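Local coordinates for protein SAM dependent methyltransferase (Agrobacterium tumefaciens, PDB 2IGT) that binds S-adenosylmethionine and probably transfers its methyl group to an acceptor substrate, at residues 24-37 / 288-302. Residues are numbered along the deposited sequence; the frame is centred on the assembly and turned at random.
Sequences RTGELPAEHVPVIL and RETMRGAGGVVASGE
Pro-29 wedges between the end of helix 280-290 and the start of strand 297-306: its CG lies 3.7 Å from CB of Met-291, a selenomethionine here, and also touches Val-298 CG2. On the sheet face carrying Ala-30 and His-32, Val-297 CG2 makes a CH-pi contact over the imidazole, 3.9 Å from the ring centroid of His-32. The backbones that carry these side chains pair in parallel, Val-298 N bonding Ala-30 O, His-32 N Val-298 O and Ser-300 N His-32 O. Past the cis peptide before Pro-34, Val-35 N still bonds Ser-300 O, though segment 35-37 now runs at 60° to 297-302.

Outward, two guanidinium groups clasp the incoming loop. That of Arg-288 is layered between Leu-28 CD1, over its centre, and the Glu-31 carboxylate, tilted 24° to it. Because OE1 of Glu-31 stands out of plane, 3.4 Å from Arg-288 NH1, the attraction is of charge alone; His-284 hydrogen-bonds that oxygen. In plane, Arg-288 NH2 bonds Pro-29 O, at a doubtfully short 2.5 Å. Arg-292 reaches Gly-26 O (NH1, 2.8 Å) through an extended start (chi1 -178°) and a bend at chi3; Leu-28 CD2 covers one guanidinium face.

Strand 30-39 thus extends the Rossmann-like methyltransferase sheet at its outer end, parallel to strand 297-306, while Arg-292 and the Gly-293 N to Glu-27 O bond (2.7 Å) help hold the preceding loop. Glu-289, gripped side-on by NE and NH2, probably balances the Arg-292 charge.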
ATOM      1  N   ARG A  24      10.478  23.560  32.222  1.00 34.12           N
ATOM      2  CA  ARG A  24      10.864  24.938  32.028  1.00 32.57           C
ATOM      3  C   ARG A  24      10.698  25.636  33.358  1.00 32.09           C
ATOM      4  O   ARG A  24       9.920  25.192  34.202  1.00 31.62           O
ATOM      5  CB  ARG A  24       9.971  25.579  30.968  1.00 32.18           C
ATOM      6  CG  ARG A  24      10.032  24.901  29.606  1.00 31.11           C
ATOM      7  CD  ARG A  24      11.289  25.287  28.868  1.00 29.87           C
ATOM      8  NE  ARG A  24      11.286  24.808  27.488  1.00 29.93           N
ATOM      9  CZ  ARG A  24      12.232  25.087  26.596  1.00 30.75           C
ATOM     10  NH1 ARG A  24      13.266  25.841  26.951  1.00 32.43           N
ATOM     11  NH2 ARG A  24      12.157  24.597  25.353  1.00 32.45           N
ATOM     12  N   THR A  25      11.458  26.704  33.560  1.00 31.63           N
ATOM     13  CA  THR A  25      11.291  27.528  34.741  1.00 31.68           C
ATOM     14  C   THR A  25      10.608  28.823  34.330  1.00 30.85           C
ATOM     15  O   THR A  25      10.608  29.194  33.156  1.00 30.92           O
ATOM     16  CB  THR A  25      12.648  27.853  35.420  1.00 31.94           C
ATOM     17  OG1 THR A  25      13.586  28.264  34.417  1.00 33.26           O
ATOM     18  CG2 THR A  25      13.197  26.632  36.149  1.00 32.16           C
ATOM     19  N   GLY A  26      10.024  29.508  35.303  1.00 30.12           N
ATOM     20  CA  GLY A  26       9.478  30.825  35.063  1.00 28.61           C
ATOM     21  C   GLY A  26       7.970  30.822  34.962  1.00 27.73           C
ATOM     22  O   GLY A  26       7.313  29.833  35.289  1.00 27.46           O
ATOM     23  N   GLU A  27       7.435  31.941  34.490  1.00 26.72           N
ATOM     24  CA  GLU A  27       6.000  32.170  34.467  1.00 26.24           C
ATOM     25  C   GLU A  27       5.404  31.844  33.109  1.00 24.93           C
ATOM     26  O   GLU A  27       6.047  32.028  32.073  1.00 24.14           O
ATOM     27  CB  GLU A  27       5.713  33.633  34.801  1.00 26.81           C
ATOM     28  CG  GLU A  27       6.241  34.087  36.156  1.00 29.89           C
ATOM     29  CD  GLU A  27       5.667  33.259  37.301  1.00 34.22           C
ATOM     30  OE1 GLU A  27       4.426  33.237  37.453  1.00 34.94           O
ATOM     31  OE2 GLU A  27       6.456  32.628  38.042  1.00 36.13           O
ATOM     32  N   LEU A  28       4.165  31.363  33.128  1.00 23.98           N
ATOM     33  CA  LEU A  28       3.406  31.141  31.907  1.00 23.09           C
ATOM     34  C   LEU A  28       3.150  32.485  31.241  1.00 21.97           C
ATOM     35  O   LEU A  28       3.000  33.508  31.928  1.00 21.26           O
ATOM     36  CB  LEU A  28       2.077  30.463  32.221  1.00 23.17           C
ATOM     37  CG  LEU A  28       2.130  29.072  32.866  1.00 24.74           C
ATOM     38  CD1 LEU A  28       0.750  28.653  33.344  1.00 26.06           C
ATOM     39  CD2 LEU A  28       2.686  28.060  31.900  1.00 23.36           C
ATOM     40  N   PRO A  29       3.125  32.503  29.903  1.00 21.36           N
ATOM     41  CA  PRO A  29       2.757  33.744  29.203  1.00 20.80           C
ATOM     42  C   PRO A  29       1.330  34.188  29.581  1.00 20.26           C
ATOM     43  O   PRO A  29       0.538  33.383  30.085  1.00 19.55           O
ATOM     44  CB  PRO A  29       2.775  33.344  27.720  1.00 20.25           C
ATOM     45  CG  PRO A  29       3.518  32.039  27.641  1.00 21.56           C
ATOM     46  CD  PRO A  29       3.437  31.383  28.984  1.00 21.60           C
ATOM     47  N   ALA A  30       1.013  35.447  29.309  1.00 19.55           N
ATOM     48  CA  ALA A  30      -0.360  35.937  29.392  1.00 19.15           C
ATOM     49  C   ALA A  30      -1.237  35.134  28.423  1.00 19.03           C
ATOM     50  O   ALA A  30      -0.737  34.467  27.507  1.00 19.53           O
ATOM     51  CB  ALA A  30      -0.411  37.430  29.065  1.00 18.16           C
ATOM     52  N   GLU A  31      -2.549  35.171  28.624  1.00 19.22           N
ATOM     53  CA  GLU A  31      -3.422  34.395  27.756  1.00 19.67           C
ATOM     54  C   GLU A  31      -4.615  35.236  27.339  1.00 19.89           C
ATOM     55  O   GLU A  31      -5.078  36.103  28.111  1.00 18.92           O
ATOM     56  CB  GLU A  31      -3.858  33.115  28.474  1.00 19.58           C
ATOM     57  CG  GLU A  31      -4.414  33.366  29.873  1.00 21.14           C
ATOM     58  CD  GLU A  31      -4.975  32.106  30.519  1.00 21.24           C
ATOM     59  OE1 GLU A  31      -4.867  31.020  29.920  1.00 22.18           O
ATOM     60  OE2 GLU A  31      -5.529  32.210  31.637  1.00 21.98           O
ATOM     61  N   HIS A  32      -5.056  35.030  26.099  1.00 19.88           N
ATOM     62  CA  HIS A  32      -6.357  35.512  25.627  1.00 20.40           C
ATOM     63  C   HIS A  32      -7.089  34.269  25.130  1.00 19.47           C
ATOM     64  O   HIS A  32      -6.661  33.631  24.172  1.00 19.22           O
ATOM     65  CB  HIS A  32      -6.208  36.508  24.475  1.00 20.99           C
ATOM     66  CG  HIS A  32      -5.491  37.776  24.841  1.00 23.88           C
ATOM     67  ND1 HIS A  32      -4.746  38.497  23.931  1.00 28.65           N
ATOM     68  CD2 HIS A  32      -5.405  38.454  26.014  1.00 28.29           C
ATOM     69  CE1 HIS A  32      -4.239  39.568  24.522  1.00 26.15           C
ATOM     70  NE2 HIS A  32      -4.620  39.564  25.788  1.00 27.62           N
ATOM     71  N   VAL A  33      -8.184  33.912  25.788  1.00 19.61           N
ATOM     72  CA  VAL A  33      -8.857  32.638  25.495  1.00 20.17           C
ATOM     73  C   VAL A  33     -10.270  32.721  26.094  1.00 20.83           C
ATOM     74  O   VAL A  33     -10.428  33.254  27.178  1.00 20.84           O
ATOM     75  CB  VAL A  33      -8.021  31.422  26.092  1.00 19.78           C
ATOM     76  CG1 VAL A  33      -7.973  31.455  27.649  1.00 20.93           C
ATOM     77  CG2 VAL A  33      -8.529  30.074  25.566  1.00 20.15           C
ATOM     78  N   PRO A  34     -11.308  32.266  25.366  1.00 20.88           N
ATOM     79  CA  PRO A  34     -11.331  31.825  23.963  1.00 20.35           C
ATOM     80  C   PRO A  34     -11.229  33.031  23.054  1.00 20.39           C
ATOM     81  O   PRO A  34     -11.745  34.106  23.391  1.00 21.21           O
ATOM     82  CB  PRO A  34     -12.721  31.190  23.801  1.00 20.26           C
ATOM     83  CG  PRO A  34     -13.308  31.106  25.230  1.00 20.98           C
ATOM     84  CD  PRO A  34     -12.640  32.198  25.994  1.00 20.67           C
ATOM     85  N   VAL A  35     -10.514  32.883  21.947  1.00 20.04           N
ATOM     86  CA  VAL A  35     -10.561  33.879  20.876  1.00 19.49           C
ATOM     87  C   VAL A  35     -11.176  33.175  19.646  1.00 19.49           C
ATOM     88  O   VAL A  35     -10.695  32.119  19.192  1.00 18.44           O
ATOM     89  CB  VAL A  35      -9.154  34.493  20.565  1.00 19.16           C
ATOM     90  CG1 VAL A  35      -9.220  35.415  19.347  1.00 20.77           C
ATOM     91  CG2 VAL A  35      -8.615  35.313  21.774  1.00 20.78           C
ATOM     92  N   ILE A  36     -12.268  33.721  19.128  1.00 18.11           N
ATOM     93  CA  ILE A  36     -12.912  33.078  18.000  1.00 19.05           C
ATOM     94  C   ILE A  36     -12.513  33.892  16.765  1.00 19.98           C
ATOM     95  O   ILE A  36     -12.841  35.080  16.663  1.00 19.68           O
ATOM     96  CB  ILE A  36     -14.463  32.994  18.130  1.00 19.79           C
ATOM     97  CG1 ILE A  36     -14.901  32.281  19.437  1.00 19.76           C
ATOM     98  CG2 ILE A  36     -15.079  32.314  16.847  1.00 17.53           C
ATOM     99  CD1 ILE A  36     -14.352  30.824  19.597  1.00 19.60           C
ATOM    100  N   LEU A  37     -11.766  33.268  15.866  1.00 19.61           N
ATOM    101  CA  LEU A  37     -11.351  33.924  14.635  1.00 20.35           C
ATOM    102  C   LEU A  37     -12.342  33.567  13.557  1.00 21.03           C
ATOM    103  O   LEU A  37     -12.698  32.406  13.392  1.00 20.15           O
ATOM    104  CB  LEU A  37      -9.955  33.470  14.230  1.00 20.40           C
ATOM    105  CG  LEU A  37      -8.812  33.860  15.172  1.00 20.28           C
ATOM    106  CD1 LEU A  37      -7.525  33.245  14.586  1.00 21.82           C
ATOM    107  CD2 LEU A  37      -8.702  35.389  15.366  1.00 21.30           C
ATOM    108  N   ARG A 288       0.851  27.205  26.244  1.00 16.93           N
ATOM    109  CA  ARG A 288       1.218  28.058  27.361  1.00 18.92           C
ATOM    110  C   ARG A 288       2.385  27.438  28.141  1.00 19.03           C
ATOM    111  O   ARG A 288       3.369  28.125  28.459  1.00 18.69           O
ATOM    112  CB  ARG A 288       0.007  28.252  28.283  1.00 18.82           C
ATOM    113  CG  ARG A 288      -0.833  29.427  27.953  1.00 24.16           C
ATOM    114  CD  ARG A 288      -0.711  30.472  29.073  1.00 30.10           C
ATOM    115  NE  ARG A 288      -1.583  30.168  30.202  1.00 31.20           N
ATOM    116  CZ  ARG A 288      -1.675  30.889  31.327  1.00 31.03           C
ATOM    117  NH1 ARG A 288      -2.502  30.509  32.272  1.00 30.28           N
ATOM    118  NH2 ARG A 288      -0.962  31.971  31.530  1.00 33.34           N
ATOM    119  N   GLU A 289       2.262  26.150  28.464  1.00 19.36           N
ATOM    120  CA  GLU A 289       3.296  25.447  29.230  1.00 19.94           C
ATOM    121  C   GLU A 289       4.595  25.316  28.413  1.00 20.11           C
ATOM    122  O   GLU A 289       5.677  25.531  28.961  1.00 19.85           O
ATOM    123  CB  GLU A 289       2.790  24.080  29.711  1.00 20.94           C
ATOM    124  CG  GLU A 289       3.763  23.278  30.649  1.00 22.45           C
ATOM    125  CD  GLU A 289       4.031  23.962  32.005  1.00 28.38           C
ATOM    126  OE1 GLU A 289       3.081  24.513  32.609  1.00 31.93           O
ATOM    127  OE2 GLU A 289       5.178  23.925  32.493  1.00 30.19           O
ATOM    128  N   THR A 290       4.479  24.988  27.118  1.00 19.81           N
ATOM    129  CA  THR A 290       5.625  24.989  26.189  1.00 19.61           C
ATOM    130  C   THR A 290       6.422  26.309  26.256  1.00 19.67           C
ATOM    131  O   THR A 290       7.659  26.283  26.274  1.00 18.26           O
ATOM    132  CB  THR A 290       5.204  24.720  24.703  1.00 19.38           C
ATOM    133  OG1 THR A 290       4.512  23.465  24.605  1.00 22.14           O
ATOM    134  CG2 THR A 290       6.414  24.706  23.751  1.00 18.02           C
HETATM  135  N   MSE A 291       5.717  27.438  26.287  1.00 18.38           N
HETATM  136  CA  MSE A 291       6.339  28.770  26.286  1.00 18.79           C
HETATM  137  C   MSE A 291       6.578  29.327  27.705  1.00 18.83           C
HETATM  138  O   MSE A 291       6.816  30.522  27.864  1.00 19.60           O
HETATM  139  CB  MSE A 291       5.472  29.763  25.486  1.00 18.08           C
HETATM  140  CG  MSE A 291       5.209  29.365  24.040  1.00 19.22           C
HETATM  141 SE   MSE A 291       6.871  28.888  23.044  0.75 25.22          SE
HETATM  142  CE  MSE A 291       7.728  30.671  23.064  1.00 20.19           C
ATOM    143  N   ARG A 292       6.550  28.469  28.725  1.00 19.71           N
ATOM    144  CA  ARG A 292       6.802  28.922  30.111  1.00 20.66           C
ATOM    145  C   ARG A 292       8.130  29.681  30.188  1.00 21.37           C
ATOM    146  O   ARG A 292       9.143  29.206  29.706  1.00 21.19           O
ATOM    147  CB  ARG A 292       6.820  27.745  31.094  1.00 20.53           C
ATOM    148  CG  ARG A 292       7.041  28.202  32.560  1.00 20.96           C
ATOM    149  CD  ARG A 292       7.025  27.063  33.581  1.00 21.01           C
ATOM    150  NE  ARG A 292       5.693  26.511  33.834  1.00 22.13           N
ATOM    151  CZ  ARG A 292       4.827  26.998  34.716  1.00 22.33           C
ATOM    152  NH1 ARG A 292       5.127  28.078  35.423  1.00 23.63           N
ATOM    153  NH2 ARG A 292       3.647  26.420  34.872  1.00 23.27           N
ATOM    154  N   GLY A 293       8.111  30.876  30.769  1.00 22.42           N
ATOM    155  CA  GLY A 293       9.331  31.662  30.935  1.00 22.97           C
ATOM    156  C   GLY A 293       9.719  32.492  29.723  1.00 23.49           C
ATOM    157  O   GLY A 293      10.639  33.297  29.806  1.00 23.68           O
ATOM    158  N   ALA A 294       9.029  32.309  28.601  1.00 22.86           N
ATOM    159  CA  ALA A 294       9.342  33.044  27.367  1.00 22.76           C
ATOM    160  C   ALA A 294       8.666  34.428  27.268  1.00 22.47           C
ATOM    161  O   ALA A 294       8.918  35.185  26.335  1.00 22.70           O
ATOM    162  CB  ALA A 294       8.997  32.188  26.147  1.00 23.12           C
ATOM    163  N   GLY A 295       7.831  34.766  28.243  1.00 22.06           N
ATOM    164  CA  GLY A 295       7.028  35.986  28.177  1.00 21.63           C
ATOM    165  C   GLY A 295       5.986  35.954  27.059  1.00 21.34           C
ATOM    166  O   GLY A 295       5.622  34.890  26.554  1.00 21.23           O
ATOM    167  N   GLY A 296       5.511  37.136  26.675  1.00 20.80           N
ATOM    168  CA  GLY A 296       4.553  37.266  25.588  1.00 19.66           C
ATOM    169  C   GLY A 296       3.147  36.792  25.934  1.00 19.24           C
ATOM    170  O   GLY A 296       2.731  36.826  27.090  1.00 18.04           O
ATOM    171  N   VAL A 297       2.405  36.369  24.915  1.00 18.42           N
ATOM    172  CA  VAL A 297       0.979  36.063  25.076  1.00 18.95           C
ATOM    173  C   VAL A 297       0.577  34.906  24.166  1.00 17.96           C
ATOM    174  O   VAL A 297       1.073  34.791  23.037  1.00 17.93           O
ATOM    175  CB  VAL A 297       0.087  37.309  24.805  1.00 19.17           C
ATOM    176  CG1 VAL A 297       0.314  37.829  23.392  1.00 21.76           C
ATOM    177  CG2 VAL A 297      -1.415  37.023  25.046  1.00 20.50           C
ATOM    178  N   VAL A 298      -0.312  34.055  24.685  1.00 17.29           N
ATOM    179  CA  VAL A 298      -0.863  32.947  23.931  1.00 16.79           C
ATOM    180  C   VAL A 298      -2.352  33.209  23.743  1.00 17.03           C
ATOM    181  O   VAL A 298      -3.111  33.368  24.730  1.00 17.66           O
ATOM    182  CB  VAL A 298      -0.619  31.564  24.647  1.00 16.40           C
ATOM    183  CG1 VAL A 298      -1.255  30.422  23.841  1.00 14.70           C
ATOM    184  CG2 VAL A 298       0.884  31.328  24.803  1.00 17.12           C
ATOM    185  N   ALA A 299      -2.774  33.292  22.485  1.00 16.59           N
ATOM    186  CA  ALA A 299      -4.185  33.448  22.159  1.00 17.49           C
ATOM    187  C   ALA A 299      -4.628  32.148  21.504  1.00 17.47           C
ATOM    188  O   ALA A 299      -3.947  31.650  20.584  1.00 17.74           O
ATOM    189  CB  ALA A 299      -4.400  34.652  21.195  1.00 17.39           C
ATOM    190  N   SER A 300      -5.760  31.598  21.957  1.00 17.55           N
ATOM    191  CA  SER A 300      -6.249  30.327  21.405  1.00 16.84           C
ATOM    192  C   SER A 300      -7.762  30.301  21.265  1.00 17.76           C
ATOM    193  O   SER A 300      -8.461  31.047  21.955  1.00 16.61           O
ATOM    194  CB  SER A 300      -5.823  29.167  22.308  1.00 17.30           C
ATOM    195  OG  SER A 300      -4.453  29.288  22.661  1.00 17.02           O
ATOM    196  N   GLY A 301      -8.263  29.400  20.420  1.00 16.97           N
ATOM    197  CA  GLY A 301      -9.714  29.278  20.232  1.00 18.28           C
ATOM    198  C   GLY A 301     -10.027  28.476  18.987  1.00 18.47           C
ATOM    199  O   GLY A 301      -9.283  27.550  18.626  1.00 17.47           O
ATOM    200  N   GLU A 302     -11.121  28.848  18.321  1.00 18.46           N
ATOM    201  CA  GLU A 302     -11.566  28.167  17.112  1.00 18.76           C
ATOM    202  C   GLU A 302     -11.482  29.149  15.948  1.00 18.63           C
ATOM    203  O   GLU A 302     -11.650  30.356  16.132  1.00 18.87           O
ATOM    204  CB  GLU A 302     -12.990  27.609  17.291  1.00 18.15           C
ATOM    205  CG  GLU A 302     -12.997  26.477  18.315  1.00 19.56           C
ATOM    206  CD  GLU A 302     -14.322  25.782  18.509  1.00 20.53           C
ATOM    207  OE1 GLU A 302     -15.278  26.037  17.735  1.00 20.36           O
ATOM    208  OE2 GLU A 302     -14.383  24.964  19.458  1.00 19.44           O
TER
HETATM  209  O   HOH W   1       9.081  23.841  26.520  1.00 41.87           O
HETATM  210  O   HOH W   2       7.429  23.314  31.271  1.00 48.48           O
HETATM  211  O   HOH W   3       6.449  34.208  30.673  1.00 44.51           O